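Dextranase (Pseudarthrobacter oxydans, PDB 6NZS) catalyses the endohydrolysis of (1->6)-alpha-D-glucosidic linkages in dextran, as a glycosyl hydrolase of family 49. Local coordinates at residues 277-282 with 328-333; 351-356 with 371-376; 89-94 with 191-196. All coordinates share one frame; numbering follows the deposited sequence.

Contact 1: 277-282 with 328-333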
loop_
_atom_site.group_PDB
_atom_site.type_symbol
_atom_site.label_atom_id
_atom_site.label_comp_id
_atom_site.label_asym_id
_atom_site.label_seq_id
_atom_site.Cartn_x
_atom_site.Cartn_y
_atom_site.Cartn_z
ATOM N N LYS A 277 19.352 5.998 5.414
ATOM C CA LYS A 277 19.001 4.663 4.948
ATOM C C LYS A 277 18.117 3.986 5.976
ATOM O O LYS A 277 18.423 3.992 7.170
ATOM C CB LYS A 277 20.247 3.794 4.723
ATOM C CG LYS A 277 21.095 4.215 3.529
ATOM C CD LYS A 277 22.318 3.321 3.358
ATOM C CE LYS A 277 23.068 3.669 2.078
ATOM N NZ LYS A 277 24.361 2.940 1.947
ATOM N N VAL A 278 17.026 3.392 5.504
ATOM C CA VAL A 278 16.246 2.442 6.285
ATOM C C VAL A 278 16.115 1.229 5.380
ATOM O O VAL A 278 15.452 1.309 4.341
ATOM C CB VAL A 278 14.867 2.995 6.671
ATOM C CG1 VAL A 278 14.040 1.918 7.359
ATOM C CG2 VAL A 278 15.026 4.228 7.573
ATOM N N THR A 279 16.820 0.143 5.710
ATOM C CA THR A 279 16.904 -0.992 4.798
ATOM C C THR A 279 16.769 -2.290 5.568
ATOM O O THR A 279 16.814 -2.318 6.802
ATOM C CB THR A 279 18.225 -1.001 4.010
ATOM O OG1 THR A 279 19.319 -1.232 4.907
ATOM C CG2 THR A 279 18.435 0.327 3.297
ATOM N N GLY A 280 16.592 -3.366 4.818
ATOM C CA GLY A 280 16.611 -4.724 5.325
ATOM C C GLY A 280 15.263 -5.413 5.191
ATOM O O GLY A 280 14.204 -4.781 5.225
ATOM N N TYR A 281 15.302 -6.740 5.080
ATOM C CA TYR A 281 14.099 -7.538 4.877
ATOM C C TYR A 281 13.399 -7.930 6.182
ATOM O O TYR A 281 12.825 -9.020 6.260
ATOM C CB TYR A 281 14.432 -8.778 4.054
ATOM C CG TYR A 281 14.798 -8.526 2.603
ATOM C CD1 TYR A 281 13.980 -7.775 1.763
ATOM C CD2 TYR A 281 15.953 -9.075 2.067
ATOM C CE1 TYR A 281 14.307 -7.584 0.424
ATOM C CE2 TYR A 281 16.287 -8.886 0.744
ATOM C CZ TYR A 281 15.470 -8.143 -0.073
ATOM O OH TYR A 281 15.800 -7.985 -1.404
ATOM N N GLY A 282 13.435 -7.078 7.207
ATOM C CA GLY A 282 12.708 -7.310 8.437
ATOM C C GLY A 282 11.354 -6.614 8.457
ATOM O O GLY A 282 10.884 -6.058 7.462
ATOM N N ASP A 328 17.621 6.091 0.975
ATOM C CA ASP A 328 17.351 4.759 0.443
ATOM C C ASP A 328 16.408 4.078 1.422
ATOM O O ASP A 328 16.736 3.935 2.604
ATOM C CB ASP A 328 18.629 3.926 0.328
ATOM C CG ASP A 328 19.565 4.416 -0.757
ATOM O OD1 ASP A 328 19.204 5.370 -1.476
ATOM O OD2 ASP A 328 20.678 3.844 -0.871
ATOM N N LEU A 329 15.243 3.665 0.934
ATOM C CA LEU A 329 14.245 2.974 1.744
ATOM C C LEU A 329 14.028 1.644 1.039
ATOM O O LEU A 329 13.470 1.614 -0.060
ATOM C CB LEU A 329 12.957 3.795 1.802
ATOM C CG LEU A 329 11.738 3.131 2.455
ATOM C CD1 LEU A 329 12.022 2.754 3.904
ATOM C CD2 LEU A 329 10.526 4.062 2.372
ATOM N N GLN A 330 14.493 0.556 1.642
ATOM C CA GLN A 330 14.544 -0.721 0.939
ATOM C C GLN A 330 14.151 -1.848 1.875
ATOM O O GLN A 330 14.455 -1.816 3.073
ATOM C CB GLN A 330 15.970 -0.981 0.404
ATOM C CG GLN A 330 16.171 -2.285 -0.396
ATOM C CD GLN A 330 16.444 -3.486 0.490
ATOM O OE1 GLN A 330 16.790 -3.341 1.670
ATOM N NE2 GLN A 330 16.282 -4.683 -0.071
ATOM N N GLY A 331 13.477 -2.858 1.312
ATOM C CA GLY A 331 13.380 -4.155 1.954
ATOM C C GLY A 331 12.282 -4.308 2.986
ATOM O O GLY A 331 11.607 -5.340 3.029
ATOM N N VAL A 332 12.095 -3.279 3.814
ATOM C CA VAL A 332 11.300 -3.419 5.032
ATOM C C VAL A 332 9.826 -3.649 4.722
ATOM O O VAL A 332 9.286 -3.189 3.701
ATOM C CB VAL A 332 11.485 -2.209 5.968
ATOM C CG1 VAL A 332 12.944 -2.080 6.400
ATOM C CG2 VAL A 332 11.026 -0.937 5.295
ATOM N N THR A 333 9.165 -4.349 5.639
ATOM C CA THR A 333 7.716 -4.507 5.660
ATOM C C THR A 333 7.211 -3.667 6.818
ATOM O O THR A 333 7.612 -3.895 7.964
ATOM C CB THR A 333 7.336 -5.970 5.894
ATOM O OG1 THR A 333 7.832 -6.771 4.815
ATOM C CG2 THR A 333 5.821 -6.156 5.965
HETATM O O HOH W 1 15.716 -5.448 -2.535
HETATM O O HOH W 2 10.601 -7.101 4.817
#
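Two successive rungs of the right-handed parallel beta-helix of this family 49 enzyme meet where Val278 pairs with Leu329. The strand axes run 4.7 Å apart and 9° from parallel: Val278 N donates to Asp328 O (3.0 Å), while Val278 O accepts Gln330 N. On one face of the sheet Val278 and Leu329 lie side by side, CB of the valine 4.0 Å from CD1 of the leucine.

Beyond the strands both chains turn, and Gln330 takes over the bridging. Its CG stands anti to the backbone N (chi1 -179°) and the chain bends at chi2, which turns the amide back across the neighbouring rung. There OE1 accepts Gly280 N at 3.2 Å, the donor somewhat off the carbonyl plane. The amide and the Tyr281 ring are inclined by 65°, and one water joins Gln330 NE2 to Tyr281 OH, a hydroxyl also bonded to Pro192 O. Gly331 has no room for a side chain: a CB would strike Gly280 O and Gln330 OE1. Pairing resumes at the far side of the turn, where Thr333 N reaches Gly282 O at 3.0 Å. A second water donates to Gly282 O and Gly331 O and accepts from Thr333 OG1.

Asp328 forms a salt bridge with Arg201, whose carbonyl O holds Lys277 NZ. Strand 253-256 pairs with 275-279, strand 351-361 pairs with 325-335 on its other side in the sheet, and Tyr281 also touches Glu91 of strand 84-92.

Contact 2: 351-356 with 371-376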
loop_
_atom_site.group_PDB
_atom_site.type_symbol
_atom_site.label_atom_id
_atom_site.label_comp_id
_atom_site.label_asym_id
_atom_site.label_seq_id
_atom_site.Cartn_x
_atom_site.Cartn_y
_atom_site.Cartn_z
ATOM N N PHE A 351 14.790 16.304 -1.000
ATOM C CA PHE A 351 14.839 15.052 -0.237
ATOM C C PHE A 351 14.495 13.919 -1.199
ATOM O O PHE A 351 13.327 13.559 -1.375
ATOM C CB PHE A 351 13.895 15.093 0.960
ATOM C CG PHE A 351 14.185 14.036 1.980
ATOM C CD1 PHE A 351 15.143 14.244 2.964
ATOM C CD2 PHE A 351 13.506 12.824 1.952
ATOM C CE1 PHE A 351 15.421 13.265 3.899
ATOM C CE2 PHE A 351 13.776 11.842 2.886
ATOM C CZ PHE A 351 14.731 12.060 3.859
ATOM N N HIS A 352 15.515 13.336 -1.808
ATOM C CA HIS A 352 15.336 12.469 -2.965
ATOM C C HIS A 352 15.342 11.013 -2.534
ATOM O O HIS A 352 16.352 10.512 -2.026
ATOM C CB HIS A 352 16.417 12.771 -4.000
ATOM C CG HIS A 352 16.499 14.228 -4.328
ATOM N ND1 HIS A 352 15.439 14.926 -4.870
ATOM C CD2 HIS A 352 17.488 15.135 -4.140
ATOM C CE1 HIS A 352 15.781 16.195 -5.021
ATOM N NE2 HIS A 352 17.018 16.348 -4.585
ATOM N N MET A 353 14.221 10.333 -2.760
ATOM C CA MET A 353 14.007 8.993 -2.231
ATOM C C MET A 353 14.253 7.936 -3.293
ATOM O O MET A 353 13.894 8.107 -4.462
ATOM C CB MET A 353 12.575 8.863 -1.712
ATOM C CG MET A 353 12.266 9.857 -0.613
ATOM S SD MET A 353 10.504 10.045 -0.329
ATOM C CE MET A 353 10.030 8.323 -0.131
ATOM N N ASN A 354 14.862 6.832 -2.875
ATOM C CA ASN A 354 15.069 5.660 -3.720
ATOM C C ASN A 354 14.453 4.497 -2.952
ATOM O O ASN A 354 15.081 3.948 -2.038
ATOM C CB ASN A 354 16.564 5.451 -3.982
ATOM C CG ASN A 354 16.851 4.230 -4.826
ATOM O OD1 ASN A 354 15.952 3.633 -5.403
ATOM N ND2 ASN A 354 18.121 3.841 -4.885
ATOM N N VAL A 355 13.226 4.130 -3.324
ATOM C CA VAL A 355 12.422 3.159 -2.591
ATOM C C VAL A 355 12.358 1.879 -3.410
ATOM O O VAL A 355 12.022 1.917 -4.598
ATOM C CB VAL A 355 11.003 3.699 -2.344
ATOM C CG1 VAL A 355 10.208 2.712 -1.494
ATOM C CG2 VAL A 355 11.047 5.066 -1.665
ATOM N N GLU A 356 12.654 0.742 -2.786
ATOM C CA GLU A 356 12.505 -0.505 -3.527
ATOM C C GLU A 356 12.267 -1.674 -2.588
ATOM O O GLU A 356 12.791 -1.716 -1.471
ATOM C CB GLU A 356 13.698 -0.799 -4.432
ATOM C CG GLU A 356 14.974 -0.995 -3.715
ATOM C CD GLU A 356 16.149 -0.551 -4.565
ATOM O OE1 GLU A 356 16.146 -0.793 -5.789
ATOM O OE2 GLU A 356 17.066 0.054 -4.009
ATOM N N ILE A 371 2.531 5.718 0.396
ATOM C CA ILE A 371 3.742 6.528 0.392
ATOM C C ILE A 371 3.523 7.830 -0.361
ATOM O O ILE A 371 2.761 7.914 -1.328
ATOM C CB ILE A 371 4.931 5.717 -0.161
ATOM C CG1 ILE A 371 6.271 6.365 0.234
ATOM C CG2 ILE A 371 4.803 5.551 -1.672
ATOM C CD1 ILE A 371 7.462 5.451 0.080
ATOM N N GLU A 372 4.224 8.862 0.096
ATOM C CA GLU A 372 4.363 10.121 -0.621
ATOM C C GLU A 372 5.823 10.235 -1.042
ATOM O O GLU A 372 6.717 10.317 -0.188
ATOM C CB GLU A 372 3.956 11.291 0.277
ATOM C CG GLU A 372 4.017 12.663 -0.408
ATOM C CD GLU A 372 3.459 13.788 0.452
ATOM O OE1 GLU A 372 2.694 13.502 1.403
ATOM O OE2 GLU A 372 3.791 14.966 0.168
ATOM N N LEU A 373 6.067 10.202 -2.349
ATOM C CA LEU A 373 7.414 10.342 -2.891
ATOM C C LEU A 373 7.678 11.817 -3.169
ATOM O O LEU A 373 6.918 12.465 -3.895
ATOM C CB LEU A 373 7.579 9.505 -4.159
ATOM C CG LEU A 373 7.418 7.997 -3.924
ATOM C CD1 LEU A 373 7.157 7.300 -5.239
ATOM C CD2 LEU A 373 8.669 7.439 -3.279
ATOM N N TYR A 374 8.744 12.344 -2.575
ATOM C CA TYR A 374 9.063 13.756 -2.706
ATOM C C TYR A 374 9.798 14.017 -4.025
ATOM O O TYR A 374 10.171 13.093 -4.749
ATOM C CB TYR A 374 9.765 14.251 -1.433
ATOM C CG TYR A 374 8.773 14.233 -0.284
ATOM C CD1 TYR A 374 8.462 13.042 0.388
ATOM C CD2 TYR A 374 8.077 15.376 0.081
ATOM C CE1 TYR A 374 7.510 13.012 1.413
ATOM C CE2 TYR A 374 7.127 15.353 1.108
ATOM C CZ TYR A 374 6.849 14.167 1.764
ATOM O OH TYR A 374 5.904 14.151 2.775
ATOM N N LYS A 375 9.969 15.296 -4.358
ATOM C CA LYS A 375 10.450 15.653 -5.689
ATOM C C LYS A 375 11.739 14.911 -6.032
ATOM O O LYS A 375 12.666 14.835 -5.222
ATOM C CB LYS A 375 10.690 17.163 -5.768
ATOM C CG LYS A 375 11.158 17.608 -7.145
ATOM C CD LYS A 375 11.351 19.113 -7.225
ATOM C CE LYS A 375 11.824 19.511 -8.611
ATOM N NZ LYS A 375 11.847 20.991 -8.777
ATOM N N GLY A 376 11.787 14.337 -7.233
ATOM C CA GLY A 376 13.006 13.692 -7.680
ATOM C C GLY A 376 13.246 12.377 -6.969
ATOM O O GLY A 376 14.329 12.147 -6.416
HETATM O O HOH W 3 12.673 16.289 -2.828
#
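Met353 and Tyr374 cross with the sulfur at the ring edge: SD lies 5.1 Å from the ring centroid and 86° off its normal, a Met-aromatic contact. The same sulfur weakly accepts Tyr374 N at 3.7 Å. Past it the thioether bends (chi3 52°), sending CE between two aliphatic ends; it meets Ile371 CD1 tip to tip and comes within 3.5 Å of Leu373 CD2, which arrives obliquely. Val355 repeats this pattern, its CG2 facing Ile371 CD1 at 4.0 Å and touching Leu373 CD2.

At the other end His352 presents its ring edge to the backbone. ND1 donates to Lys375 O at 2.8 Å, with that oxygen near the ring plane and an N-H...O angle of 146°. A water that accepts from Phe351 N also lies within hydrogen-bonding distance of this carbonyl. An alanine at His352 would probably leave Lys375 O without its imidazole donor. A CB on Gly376 would clash with ND1.

The 351-356 and 371-376 segments run steeply across each other and meet through side chains rather than a backbone ladder. Inward-facing Met353, Val355, Ile371 and Leu373 packed between different walls are the interior of a beta-solenoid, near the corner leading into strand 377-380.

Contact 3: 89-94 with 191-196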
loop_
_atom_site.group_PDB
_atom_site.type_symbol
_atom_site.label_atom_id
_atom_site.label_comp_id
_atom_site.label_asym_id
_atom_site.label_seq_id
_atom_site.Cartn_x
_atom_site.Cartn_y
_atom_site.Cartn_z
ATOM N N SER A 89 7.835 -13.762 3.972
ATOM C CA SER A 89 8.984 -13.282 3.215
ATOM C C SER A 89 10.099 -14.321 3.225
ATOM O O SER A 89 10.291 -15.060 4.195
ATOM C CB SER A 89 9.540 -11.990 3.821
ATOM O OG SER A 89 8.655 -10.909 3.567
ATOM N N PHE A 90 10.835 -14.368 2.124
ATOM C CA PHE A 90 12.080 -15.116 2.083
ATOM C C PHE A 90 12.968 -14.454 1.048
ATOM O O PHE A 90 12.497 -13.671 0.221
ATOM C CB PHE A 90 11.864 -16.615 1.792
ATOM C CG PHE A 90 11.156 -16.901 0.485
ATOM C CD1 PHE A 90 11.872 -16.991 -0.706
ATOM C CD2 PHE A 90 9.785 -17.110 0.455
ATOM C CE1 PHE A 90 11.223 -17.263 -1.908
ATOM C CE2 PHE A 90 9.134 -17.387 -0.735
ATOM C CZ PHE A 90 9.845 -17.465 -1.919
ATOM N N GLU A 91 14.264 -14.747 1.116
ATOM C CA GLU A 91 15.208 -14.310 0.097
ATOM C C GLU A 91 15.518 -15.464 -0.838
ATOM O O GLU A 91 15.680 -16.608 -0.396
ATOM C CB GLU A 91 16.524 -13.833 0.710
ATOM C CG GLU A 91 16.390 -12.661 1.648
ATOM C CD GLU A 91 17.750 -12.146 2.082
ATOM O OE1 GLU A 91 18.169 -12.461 3.212
ATOM O OE2 GLU A 91 18.404 -11.450 1.279
ATOM N N TYR A 92 15.624 -15.161 -2.131
ATOM C CA TYR A 92 15.964 -16.196 -3.095
ATOM C C TYR A 92 16.824 -15.601 -4.203
ATOM O O TYR A 92 16.780 -14.396 -4.474
ATOM C CB TYR A 92 14.727 -16.951 -3.622
ATOM C CG TYR A 92 13.919 -16.228 -4.681
ATOM C CD1 TYR A 92 13.591 -14.882 -4.552
ATOM C CD2 TYR A 92 13.443 -16.907 -5.795
ATOM C CE1 TYR A 92 12.842 -14.221 -5.525
ATOM C CE2 TYR A 92 12.684 -16.254 -6.772
ATOM C CZ TYR A 92 12.391 -14.911 -6.628
ATOM O OH TYR A 92 11.670 -14.262 -7.595
ATOM N N ALA A 93 17.647 -16.457 -4.819
ATOM C CA ALA A 93 18.479 -16.035 -5.937
ATOM C C ALA A 93 18.295 -16.906 -7.170
ATOM O O ALA A 93 18.937 -16.644 -8.194
ATOM C CB ALA A 93 19.961 -15.986 -5.520
ATOM N N LYS A 94 17.432 -17.913 -7.108
ATOM C CA LYS A 94 17.258 -18.888 -8.172
ATOM C C LYS A 94 15.824 -19.377 -8.070
ATOM O O LYS A 94 15.236 -19.342 -6.985
ATOM C CB LYS A 94 18.253 -20.040 -7.955
ATOM C CG LYS A 94 18.285 -21.141 -8.998
ATOM C CD LYS A 94 19.548 -22.007 -8.785
ATOM C CE LYS A 94 19.521 -23.285 -9.607
ATOM N NZ LYS A 94 19.571 -23.048 -11.068
ATOM N N GLU A 191 11.821 -12.191 -2.246
ATOM C CA GLU A 191 12.676 -11.035 -2.409
ATOM C C GLU A 191 14.076 -11.455 -2.839
ATOM O O GLU A 191 14.574 -12.507 -2.428
ATOM C CB GLU A 191 12.771 -10.257 -1.091
ATOM C CG GLU A 191 11.423 -9.767 -0.561
ATOM C CD GLU A 191 10.699 -8.906 -1.552
ATOM O OE1 GLU A 191 11.165 -7.782 -1.763
ATOM O OE2 GLU A 191 9.652 -9.326 -2.110
ATOM N N PRO A 192 14.743 -10.650 -3.662
ATOM C CA PRO A 192 16.050 -11.065 -4.186
ATOM C C PRO A 192 17.124 -11.077 -3.104
ATOM O O PRO A 192 17.258 -10.130 -2.321
ATOM C CB PRO A 192 16.344 -10.014 -5.261
ATOM C CG PRO A 192 15.544 -8.824 -4.869
ATOM C CD PRO A 192 14.296 -9.365 -4.225
ATOM N N LYS A 193 17.902 -12.158 -3.078
ATOM C CA LYS A 193 19.083 -12.192 -2.231
ATOM C C LYS A 193 20.046 -11.097 -2.659
ATOM O O LYS A 193 20.232 -10.837 -3.850
ATOM C CB LYS A 193 19.766 -13.547 -2.377
ATOM C CG LYS A 193 20.835 -13.789 -1.344
ATOM C CD LYS A 193 20.309 -14.690 -0.253
ATOM C CE LYS A 193 21.450 -15.216 0.588
ATOM N NZ LYS A 193 21.858 -14.232 1.624
ATOM N N LEU A 194 20.655 -10.437 -1.683
ATOM C CA LEU A 194 21.511 -9.291 -1.946
ATOM C C LEU A 194 22.965 -9.737 -2.041
ATOM O O LEU A 194 23.464 -10.423 -1.147
ATOM C CB LEU A 194 21.342 -8.242 -0.846
ATOM C CG LEU A 194 19.903 -7.743 -0.654
ATOM C CD1 LEU A 194 19.875 -6.732 0.480
ATOM C CD2 LEU A 194 19.355 -7.134 -1.928
ATOM N N ARG A 195 23.629 -9.337 -3.123
ATOM C CA ARG A 195 25.029 -9.664 -3.360
ATOM C C ARG A 195 25.751 -8.425 -3.868
ATOM O O ARG A 195 25.132 -7.445 -4.293
ATOM C CB ARG A 195 25.189 -10.777 -4.410
ATOM C CG ARG A 195 24.533 -12.091 -4.038
ATOM C CD ARG A 195 24.675 -13.132 -5.157
ATOM N NE ARG A 195 24.198 -14.454 -4.753
ATOM C CZ ARG A 195 24.030 -15.472 -5.592
ATOM N NH1 ARG A 195 24.296 -15.312 -6.887
ATOM N NH2 ARG A 195 23.591 -16.638 -5.143
ATOM N N GLY A 196 27.082 -8.488 -3.820
ATOM C CA GLY A 196 27.903 -7.496 -4.496
ATOM C C GLY A 196 27.625 -6.079 -4.046
ATOM O O GLY A 196 27.464 -5.791 -2.853
HETATM O O HOH W 4 20.853 -11.289 1.149
HETATM O O HOH W 5 20.846 -12.986 3.741
#
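Backbone pairing between Glu91 and Glu191 sets the register, the two strands running parallel with CA atoms 4.8 Å apart. Phe90 O accepts Glu191 N at 3.0 Å, and Glu191 O accepts Tyr92 N at 2.9 Å. The third bond runs from Lys193 N to Tyr92 O; at Tyr92 and Pro192 the side chains no longer share one face.

Charged groups meet through water. Glu91 OE1 and Lys193 NZ stand 4.4 Å apart, too far for a salt bridge; one water joins them, and another links Glu91 OE2 with Lys193 NZ and Leu194 N. Glu91 OE1 is also bonded to His11. Glu191, on the same sheet face as Glu91, instead forms salt bridges with Lys359 and Arg145.

Nonpolar and flat-group contacts complete the seam. Tyr92 swings back over its own backbone (chi1 78°) and brings CD1 at its ring edge to 3.3 Å from Glu191 O, while its hydroxyl bonds Pro138 O. Ala93 CB lies over one face of the Arg195 guanidinium, 3.7 Å from NH2, and Arg195 NH2 is bonded to Gly8 O.

Parallel pairing of strands 84-92 and 176-192 belongs to the beta-rich, Ig-like N-terminal domain of family 49, just ahead of helix 196-202.

How the contacts relate
Contacts 1 and 2 are buried in the beta-solenoid, whereas contact 3, in the Ig-like domain, is only partly buried and reaches the surface at Arg195. The solenoid pair share a sheet: strands 325-335 and 351-361 are neighbours, probably joined by Leu329 N to Asn354 O and Glu356 N to Leu329 O. Contact 1 links adjacent rungs by a parallel ladder, while contact 2 spans different walls through aliphatic and sulfur packing, with one imidazole-to-carbonyl bond. Contact 3 also has a parallel ladder, but water bridges its Glu91-Lys193 pair. Tyr281 of contact 1 packs on Glu91 and Glu191, joining the two domains; contacts 2 and 3 do not touch, their nearest atoms about 6 Å apart.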